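Local coordinates for protein 3-ketosteroid-delta4-5alpha-dehydrogenase (Rhodococcus jostii, PDB 4AT2) that uses bound FAD to dehydrogenate 3-ketosteroids of the 5alpha series, forming the delta-4 double bond in a step of steroid breakdown, at residues Arg322-Asn327 with Gln403-Val408; Gly168-Ala173 with Ala182-Val187; Ala370-Ala373 with Leu377-Gln380. All blocks are in the same frame, centred on the assembly; numbering follows the deposited sequence.

Contact 1 of 3, residues Arg322-Asn327 with Gln403-Val408; sequences RGILVN and QSTVEV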
loop_
_atom_site.group_PDB
_atom_site.type_symbol
_atom_site.label_atom_id
_atom_site.label_comp_id
_atom_site.label_asym_id
_atom_site.label_seq_id
_atom_site.Cartn_x
_atom_site.Cartn_y
_atom_site.Cartn_z
ATOM N N ARG A 322 -30.311 -5.084 -3.853
ATOM C CA ARG A 322 -31.673 -4.587 -3.733
ATOM C C ARG A 322 -31.834 -3.442 -2.732
ATOM O O ARG A 322 -32.940 -2.964 -2.503
ATOM C CB ARG A 322 -32.622 -5.745 -3.379
ATOM C CG ARG A 322 -32.816 -6.712 -4.530
ATOM C CD ARG A 322 -33.566 -7.968 -4.097
ATOM N NE ARG A 322 -33.932 -8.740 -5.278
ATOM C CZ ARG A 322 -33.130 -9.598 -5.912
ATOM N NH1 ARG A 322 -31.901 -9.865 -5.461
ATOM N NH2 ARG A 322 -33.578 -10.199 -7.010
ATOM N N GLY A 323 -30.728 -2.992 -2.146
ATOM C CA GLY A 323 -30.771 -1.822 -1.276
ATOM C C GLY A 323 -29.733 -0.792 -1.678
ATOM O O GLY A 323 -29.191 -0.831 -2.796
ATOM N N ILE A 324 -29.444 0.133 -0.765
ATOM C CA ILE A 324 -28.291 1.011 -0.936
ATOM C C ILE A 324 -27.322 0.851 0.219
ATOM O O ILE A 324 -27.728 0.729 1.385
ATOM C CB ILE A 324 -28.682 2.491 -1.120
ATOM C CG1 ILE A 324 -29.509 3.017 0.066
ATOM C CG2 ILE A 324 -29.469 2.641 -2.414
ATOM C CD1 ILE A 324 -29.605 4.533 0.098
ATOM N N LEU A 325 -26.036 0.830 -0.115
ATOM C CA LEU A 325 -25.004 0.827 0.911
ATOM C C LEU A 325 -24.671 2.257 1.291
ATOM O O LEU A 325 -24.465 3.099 0.425
ATOM C CB LEU A 325 -23.738 0.124 0.411
ATOM C CG LEU A 325 -23.830 -1.398 0.338
ATOM C CD1 LEU A 325 -22.655 -1.939 -0.459
ATOM C CD2 LEU A 325 -23.912 -2.041 1.726
ATOM N N VAL A 326 -24.645 2.534 2.587
ATOM C CA VAL A 326 -24.194 3.838 3.047
ATOM C C VAL A 326 -23.024 3.682 3.997
ATOM O O VAL A 326 -22.900 2.663 4.671
ATOM C CB VAL A 326 -25.327 4.692 3.679
ATOM C CG1 VAL A 326 -26.411 4.971 2.636
ATOM C CG2 VAL A 326 -25.888 4.050 4.949
ATOM N N ASN A 327 -22.147 4.683 4.028
ATOM C CA ASN A 327 -21.028 4.672 4.959
ATOM C C ASN A 327 -21.438 5.186 6.350
ATOM O O ASN A 327 -22.632 5.350 6.634
ATOM C CB ASN A 327 -19.855 5.455 4.347
ATOM C CG ASN A 327 -20.164 6.929 4.153
ATOM O OD1 ASN A 327 -21.131 7.466 4.704
ATOM N ND2 ASN A 327 -19.320 7.602 3.374
ATOM N N GLN A 403 -31.613 10.758 5.673
ATOM C CA GLN A 403 -32.831 11.217 5.002
ATOM C C GLN A 403 -32.512 11.848 3.656
ATOM O O GLN A 403 -33.191 11.591 2.663
ATOM C CB GLN A 403 -33.594 12.221 5.859
ATOM C CG GLN A 403 -34.185 11.642 7.138
ATOM C CD GLN A 403 -35.002 12.682 7.870
ATOM O OE1 GLN A 403 -36.076 13.090 7.405
ATOM N NE2 GLN A 403 -34.498 13.128 9.008
ATOM N N SER A 404 -31.488 12.694 3.630
ATOM C CA SER A 404 -31.132 13.381 2.392
ATOM C C SER A 404 -30.586 12.412 1.350
ATOM O O SER A 404 -30.939 12.521 0.181
ATOM C CB SER A 404 -30.149 14.527 2.642
ATOM O OG SER A 404 -28.928 14.054 3.182
ATOM N N THR A 405 -29.746 11.470 1.771
ATOM C CA THR A 405 -29.241 10.433 0.863
ATOM C C THR A 405 -30.392 9.705 0.178
ATOM O O THR A 405 -30.382 9.509 -1.036
ATOM C CB THR A 405 -28.355 9.440 1.638
ATOM O OG1 THR A 405 -27.138 10.112 1.965
ATOM C CG2 THR A 405 -28.044 8.162 0.827
ATOM N N VAL A 406 -31.391 9.320 0.966
ATOM C CA VAL A 406 -32.511 8.555 0.431
ATOM C C VAL A 406 -33.415 9.441 -0.437
ATOM O O VAL A 406 -33.914 8.991 -1.477
ATOM C CB VAL A 406 -33.298 7.839 1.555
ATOM C CG1 VAL A 406 -34.565 7.181 1.007
ATOM C CG2 VAL A 406 -32.406 6.809 2.236
ATOM N N GLU A 407 -33.600 10.695 -0.031
ATOM C CA GLU A 407 -34.438 11.621 -0.823
ATOM C C GLU A 407 -33.859 11.803 -2.235
ATOM O O GLU A 407 -34.589 11.705 -3.230
ATOM C CB GLU A 407 -34.583 12.980 -0.135
ATOM C CG GLU A 407 -35.589 12.991 1.004
ATOM C CD GLU A 407 -35.458 14.209 1.903
ATOM O OE1 GLU A 407 -34.753 15.179 1.533
ATOM O OE2 GLU A 407 -36.058 14.190 3.007
ATOM N N VAL A 408 -32.555 12.052 -2.313
ATOM C CA VAL A 408 -31.890 12.299 -3.601
ATOM C C VAL A 408 -31.877 11.005 -4.421
ATOM O O VAL A 408 -32.207 11.010 -5.616
ATOM C CB VAL A 408 -30.469 12.878 -3.402
ATOM C CG1 VAL A 408 -29.707 12.989 -4.733
ATOM C CG2 VAL A 408 -30.558 14.238 -2.718
#
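Ile324 and Val326 of strand 324-326 face Val406 and Thr405 of helix 401-413, the short strand and helix axes passing 11.0 Å apart at 149°, roughly antiparallel. This is helix-on-sheet packing at the margin of an antiparallel four-stranded sheet. Strand 324-326 is its outermost strand at this end, with backbone hydrogen bonds to Ile358 and Phe356 of the neighbouring strand 356-360. No hydrogen bond joins strand and helix; methyl groups do the work.

Two neighbours on the helix share the end of Ile324. Its CD1 meets Thr405 CG2 at 4.0 Å, the two side chains sliding past one another in opposite directions, and then lies 4.2 Å from Val406 CG2. The isoleucine reaches this far because CG1 sits between the backbone N and the carbonyl carbon (chi1 58°), with CD1 carried outward on an extended arm. Ile431 and Ile358 also touch this side chain, setting it in a wider apolar layer, and Val388 of helix 388-394 packs on Val406.

Thr405 divides its two branches by chemistry. CG2 stands anti to the backbone N and is given to the strand, whereas OG1 hydrogen-bonds chiefly to the loop carbonyl of Gly330 and also to Ala401 O, one turn back in its own helix. The hydroxyl thus finds its polar partners outside the methyl contact. Val326 completes the group from the other end of the strand, its CG1 resting 4.0 Å from the methyl CG2 of Thr405.

Contact 2 of 3, residues Gly168-Ala173 with Ala182-Val187; sequences GGENAA and APRGHV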
loop_
_atom_site.group_PDB
_atom_site.type_symbol
_atom_site.label_atom_id
_atom_site.label_comp_id
_atom_site.label_asym_id
_atom_site.label_seq_id
_atom_site.Cartn_x
_atom_site.Cartn_y
_atom_site.Cartn_z
ATOM N N GLY A 168 -15.714 -9.957 -11.657
ATOM C CA GLY A 168 -14.817 -8.820 -11.434
ATOM C C GLY A 168 -15.431 -7.433 -11.504
ATOM O O GLY A 168 -14.708 -6.436 -11.410
ATOM N N GLY A 169 -16.749 -7.354 -11.669
ATOM C CA GLY A 169 -17.417 -6.055 -11.821
ATOM C C GLY A 169 -17.393 -5.549 -13.258
ATOM O O GLY A 169 -17.576 -4.355 -13.506
ATOM N N GLU A 170 -17.186 -6.459 -14.209
ATOM C CA GLU A 170 -17.100 -6.097 -15.635
ATOM C C GLU A 170 -18.408 -5.493 -16.135
ATOM O O GLU A 170 -18.403 -4.662 -17.042
ATOM C CB GLU A 170 -16.782 -7.318 -16.508
ATOM C CG GLU A 170 -15.436 -7.982 -16.243
ATOM C CD GLU A 170 -15.474 -9.004 -15.107
ATOM O OE1 GLU A 170 -16.496 -9.139 -14.401
ATOM O OE2 GLU A 170 -14.446 -9.681 -14.918
ATOM N N ASN A 171 -19.519 -5.934 -15.546
ATOM C CA ASN A 171 -20.844 -5.491 -15.955
ATOM C C ASN A 171 -21.441 -4.495 -14.967
ATOM O O ASN A 171 -22.659 -4.467 -14.751
ATOM C CB ASN A 171 -21.762 -6.702 -16.120
ATOM C CG ASN A 171 -23.019 -6.377 -16.899
ATOM O OD1 ASN A 171 -22.988 -5.586 -17.843
ATOM N ND2 ASN A 171 -24.128 -7.011 -16.528
ATOM N N ALA A 172 -20.576 -3.681 -14.363
ATOM C CA ALA A 172 -21.013 -2.608 -13.464
ATOM C C ALA A 172 -20.084 -1.412 -13.598
ATOM O O ALA A 172 -18.989 -1.530 -14.150
ATOM C CB ALA A 172 -21.075 -3.091 -12.011
ATOM N N ALA A 173 -20.550 -0.259 -13.126
ATOM C CA ALA A 173 -19.741 0.957 -13.134
ATOM C C ALA A 173 -18.544 0.780 -12.203
ATOM O O ALA A 173 -18.650 0.084 -11.193
ATOM C CB ALA A 173 -20.590 2.131 -12.679
ATOM N N ALA A 182 -17.784 -8.564 -20.296
ATOM C CA ALA A 182 -17.733 -9.966 -20.675
ATOM C C ALA A 182 -17.423 -10.728 -19.397
ATOM O O ALA A 182 -16.536 -10.334 -18.640
ATOM C CB ALA A 182 -16.644 -10.218 -21.716
ATOM N N PRO A 183 -18.165 -11.809 -19.139
ATOM C CA PRO A 183 -17.906 -12.622 -17.959
ATOM C C PRO A 183 -16.665 -13.461 -18.184
ATOM O O PRO A 183 -16.498 -14.035 -19.267
ATOM C CB PRO A 183 -19.169 -13.487 -17.855
ATOM C CG PRO A 183 -19.638 -13.623 -19.273
ATOM C CD PRO A 183 -19.324 -12.292 -19.918
ATOM N N ARG A 184 -15.813 -13.537 -17.161
ATOM C CA ARG A 184 -14.542 -14.242 -17.280
ATOM C C ARG A 184 -14.323 -15.220 -16.132
ATOM O O ARG A 184 -13.290 -15.868 -16.064
ATOM C CB ARG A 184 -13.396 -13.226 -17.367
ATOM C CG ARG A 184 -13.513 -12.357 -18.621
ATOM C CD ARG A 184 -12.284 -11.508 -18.896
ATOM N NE ARG A 184 -12.600 -10.595 -19.996
ATOM C CZ ARG A 184 -12.971 -9.328 -19.833
ATOM N NH1 ARG A 184 -13.025 -8.779 -18.617
ATOM N NH2 ARG A 184 -13.284 -8.601 -20.901
ATOM N N GLY A 185 -15.295 -15.332 -15.229
ATOM C CA GLY A 185 -15.185 -16.326 -14.159
ATOM C C GLY A 185 -15.535 -17.714 -14.683
ATOM O O GLY A 185 -16.718 -18.054 -14.791
ATOM N N HIS A 186 -14.510 -18.505 -15.018
ATOM C CA HIS A 186 -14.695 -19.887 -15.497
ATOM C C HIS A 186 -14.595 -20.826 -14.332
ATOM O O HIS A 186 -13.606 -20.799 -13.612
ATOM C CB HIS A 186 -13.643 -20.238 -16.544
ATOM C CG HIS A 186 -13.817 -19.505 -17.855
ATOM N ND1 HIS A 186 -13.736 -18.157 -17.963
ATOM C CD2 HIS A 186 -14.058 -19.989 -19.133
ATOM C CE1 HIS A 186 -13.913 -17.812 -19.253
ATOM N NE2 HIS A 186 -14.110 -18.938 -19.965
ATOM N N VAL A 187 -15.609 -21.663 -14.129
ATOM C CA VAL A 187 -15.696 -22.460 -12.893
ATOM C C VAL A 187 -15.813 -23.934 -13.251
ATOM O O VAL A 187 -16.731 -24.316 -13.969
ATOM C CB VAL A 187 -16.907 -22.021 -12.030
ATOM C CG1 VAL A 187 -16.931 -22.752 -10.684
ATOM C CG2 VAL A 187 -16.873 -20.512 -11.807
HETATM O O HOH W 1 -15.445 -12.216 -14.670
#
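The Arg184 guanidinium has the carbonyl O of Ala182 over the centre of one face, 3.8 Å above the plane, while Glu170 approaches obliquely with its CG 3.5 Å from Arg184 NH1. The carboxylate of Glu170 is turned 62° against the guanidinium, so the two charged groups do not pair flat. A third flat group, the His186 imidazole, takes Arg184 O at its edge in the ring plane: ND1 donates to that oxygen over 3.0 Å, coming from above the carbonyl plane.

Such a contact illustrates how a loop is closed through an intermediary. Gly169 to Ala172 form a type I beta turn, and from it Glu170 reaches toward the chain leading into strand 185-186, the central strand of a small antiparallel sheet. Bent at chi2 (85°), the glutamate lays CG against Ala182 O at 3.5 Å. Its OE1 folds back to accept the amide of Gly168, a 3.0 Å bond from Gly168 N to Glu170 OE1 that meets the carboxylate on its syn side but tilted from its plane.

OE2 is engaged differently. A water donates to Glu170 OE2 at 2.7 Å and accepts from Arg184 N at 2.8 Å, joining acid to backbone. Tyr88 OH bonds both Glu170 OE2 and Arg184 NH1, making a second bridge, while Arg184 NE forms a salt bridge with Asp103.

Opposite charges are therefore near but not in direct contact, and both are buried. Tyr88 OH links the two charged groups, while the water ties the acid to the backbone; the nearby positive charge probably stabilises the ionised glutamate, and the guanidinium lying over Ala182 O may partly compensate that buried carbonyl, which has no hydrogen-bonding partner.

Contact 3 of 3, residues Ala370-Ala373 with Leu377-Gln380; sequences ATTA and LRVQ
Arg378 meets Ala370 and Thr372 through its guanidinium group, in a tight return of the chain between helix 361-369 and strand 383-385, beside the steroid pocket. The polar part is one weak hydrogen bond: Arg378 NH2 donates to Ala370 O over 2.8 Å, bent to 129°. The oxygen lies at the edge of the guanidinium, in its plane. Ala370 directly follows the helix, so the arginine makes its weak bond to the first carbonyl after the helix.

The apolar part belongs to Thr372. Its methyl CG2 comes to the same guanidinium obliquely, 3.4 Å from Arg378 NH2 and 3.7 Å from Arg378 NE, the two side chains arriving from opposite directions. Rotation about CA-CB separates the threonine's roles: OG1 stands anti to the backbone N (chi1 -179°), where it bonds Asp316 and the amide of Thr374, leaving CG2 turned to the arginine.

Backbone geometry supplies the third element. Arg378 is the centre of an inverse gamma turn, closed by a weak bond from Val379 N to Leu377 O of 2.9 Å. From that turn the side chain runs out extended from CG to NE, reaching back to Ala370. With an alanine here, the carbonyl of Ala370 would probably lose this donor and the methyl of Thr372 its flat neighbour, leaving the two sides of the return less firmly joined.

Leu377, next to the arginine, touches the bound 4-androstene-3,17-dione, and Thr374 lines its pocket. A single bent bond backed by methyl packing implies a modest tie, made by a charged group on a neutral carbonyl, that is consistent with holding this pocket-side loop in shape.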
loop_
_atom_site.group_PDB
_atom_site.type_symbol
_atom_site.label_atom_id
_atom_site.label_comp_id
_atom_site.label_asym_id
_atom_site.label_seq_id
_atom_site.Cartn_x
_atom_site.Cartn_y
_atom_site.Cartn_z
ATOM N N ALA A 370 -34.080 -15.036 -2.968
ATOM C CA ALA A 370 -33.391 -15.181 -4.253
ATOM C C ALA A 370 -32.336 -16.272 -4.176
ATOM O O ALA A 370 -31.789 -16.561 -3.103
ATOM C CB ALA A 370 -32.751 -13.858 -4.672
ATOM N N THR A 371 -32.027 -16.859 -5.330
ATOM C CA THR A 371 -31.148 -18.019 -5.393
ATOM C C THR A 371 -29.703 -17.619 -5.137
ATOM O O THR A 371 -29.169 -16.742 -5.816
ATOM C CB THR A 371 -31.257 -18.708 -6.768
ATOM O OG1 THR A 371 -32.625 -19.056 -7.023
ATOM C CG2 THR A 371 -30.386 -19.965 -6.823
ATOM N N THR A 372 -29.068 -18.280 -4.172
ATOM C CA THR A 372 -27.686 -17.959 -3.819
ATOM C C THR A 372 -26.879 -19.173 -3.358
ATOM O O THR A 372 -27.422 -20.099 -2.746
ATOM C CB THR A 372 -27.598 -16.839 -2.757
ATOM O OG1 THR A 372 -26.221 -16.570 -2.474
ATOM C CG2 THR A 372 -28.302 -17.240 -1.435
ATOM N N ALA A 373 -25.573 -19.139 -3.640
ATOM C CA ALA A 373 -24.644 -20.141 -3.127
ATOM C C ALA A 373 -24.313 -19.903 -1.649
ATOM O O ALA A 373 -23.739 -20.768 -0.995
ATOM C CB ALA A 373 -23.365 -20.169 -3.960
ATOM N N LEU A 377 -24.961 -16.179 4.394
ATOM C CA LEU A 377 -24.604 -14.758 4.426
ATOM C C LEU A 377 -25.827 -13.840 4.364
ATOM O O LEU A 377 -25.695 -12.629 4.155
ATOM C CB LEU A 377 -23.608 -14.414 3.305
ATOM C CG LEU A 377 -22.263 -15.147 3.359
ATOM C CD1 LEU A 377 -21.370 -14.644 2.237
ATOM C CD2 LEU A 377 -21.562 -15.011 4.712
ATOM N N ARG A 378 -27.020 -14.410 4.555
ATOM C CA ARG A 378 -28.229 -13.583 4.596
ATOM C C ARG A 378 -28.368 -12.886 5.946
ATOM O O ARG A 378 -29.119 -13.330 6.825
ATOM C CB ARG A 378 -29.481 -14.397 4.262
ATOM C CG ARG A 378 -29.565 -14.793 2.798
ATOM C CD ARG A 378 -30.561 -15.917 2.609
ATOM N NE ARG A 378 -30.756 -16.255 1.197
ATOM C CZ ARG A 378 -31.446 -17.315 0.780
ATOM N NH1 ARG A 378 -31.977 -18.162 1.663
ATOM N NH2 ARG A 378 -31.610 -17.536 -0.521
ATOM N N VAL A 379 -27.629 -11.793 6.100
ATOM C CA VAL A 379 -27.624 -10.992 7.323
ATOM C C VAL A 379 -29.013 -10.439 7.599
ATOM O O VAL A 379 -29.683 -9.952 6.687
ATOM C CB VAL A 379 -26.600 -9.839 7.203
ATOM C CG1 VAL A 379 -26.648 -8.916 8.415
ATOM C CG2 VAL A 379 -25.190 -10.387 7.001
ATOM N N GLN A 380 -29.464 -10.562 8.850
ATOM C CA GLN A 380 -30.743 -10.006 9.274
ATOM C C GLN A 380 -30.577 -8.531 9.617
ATOM O O GLN A 380 -29.528 -8.133 10.113
ATOM C CB GLN A 380 -31.270 -10.762 10.499
ATOM C CG GLN A 380 -31.657 -12.206 10.206
ATOM C CD GLN A 380 -32.917 -12.332 9.365
ATOM O OE1 GLN A 380 -33.765 -11.431 9.335
ATOM N NE2 GLN A 380 -33.050 -13.457 8.671
#

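Overall arrangement
From the N terminus, contact 2 comes first, closing a short loop between strands 164-165 and 185-186 within the small antiparallel sheet. It is complete before the other two begin. Contact 1 then opens at strand 324-326 and closes at helix 401-413, bracketing a long excursion of the chain; contact 3 falls wholly within that excursion, as a brief return between helix 361-369 and strand 383-385. Those two also touch in space, Arg322 NH1 lying 4.2 Å from Ala370 CB. Contact 2 stands apart, its nearest atoms about 12 Å from contact 1 and about 10 Å from contact 3. None cross.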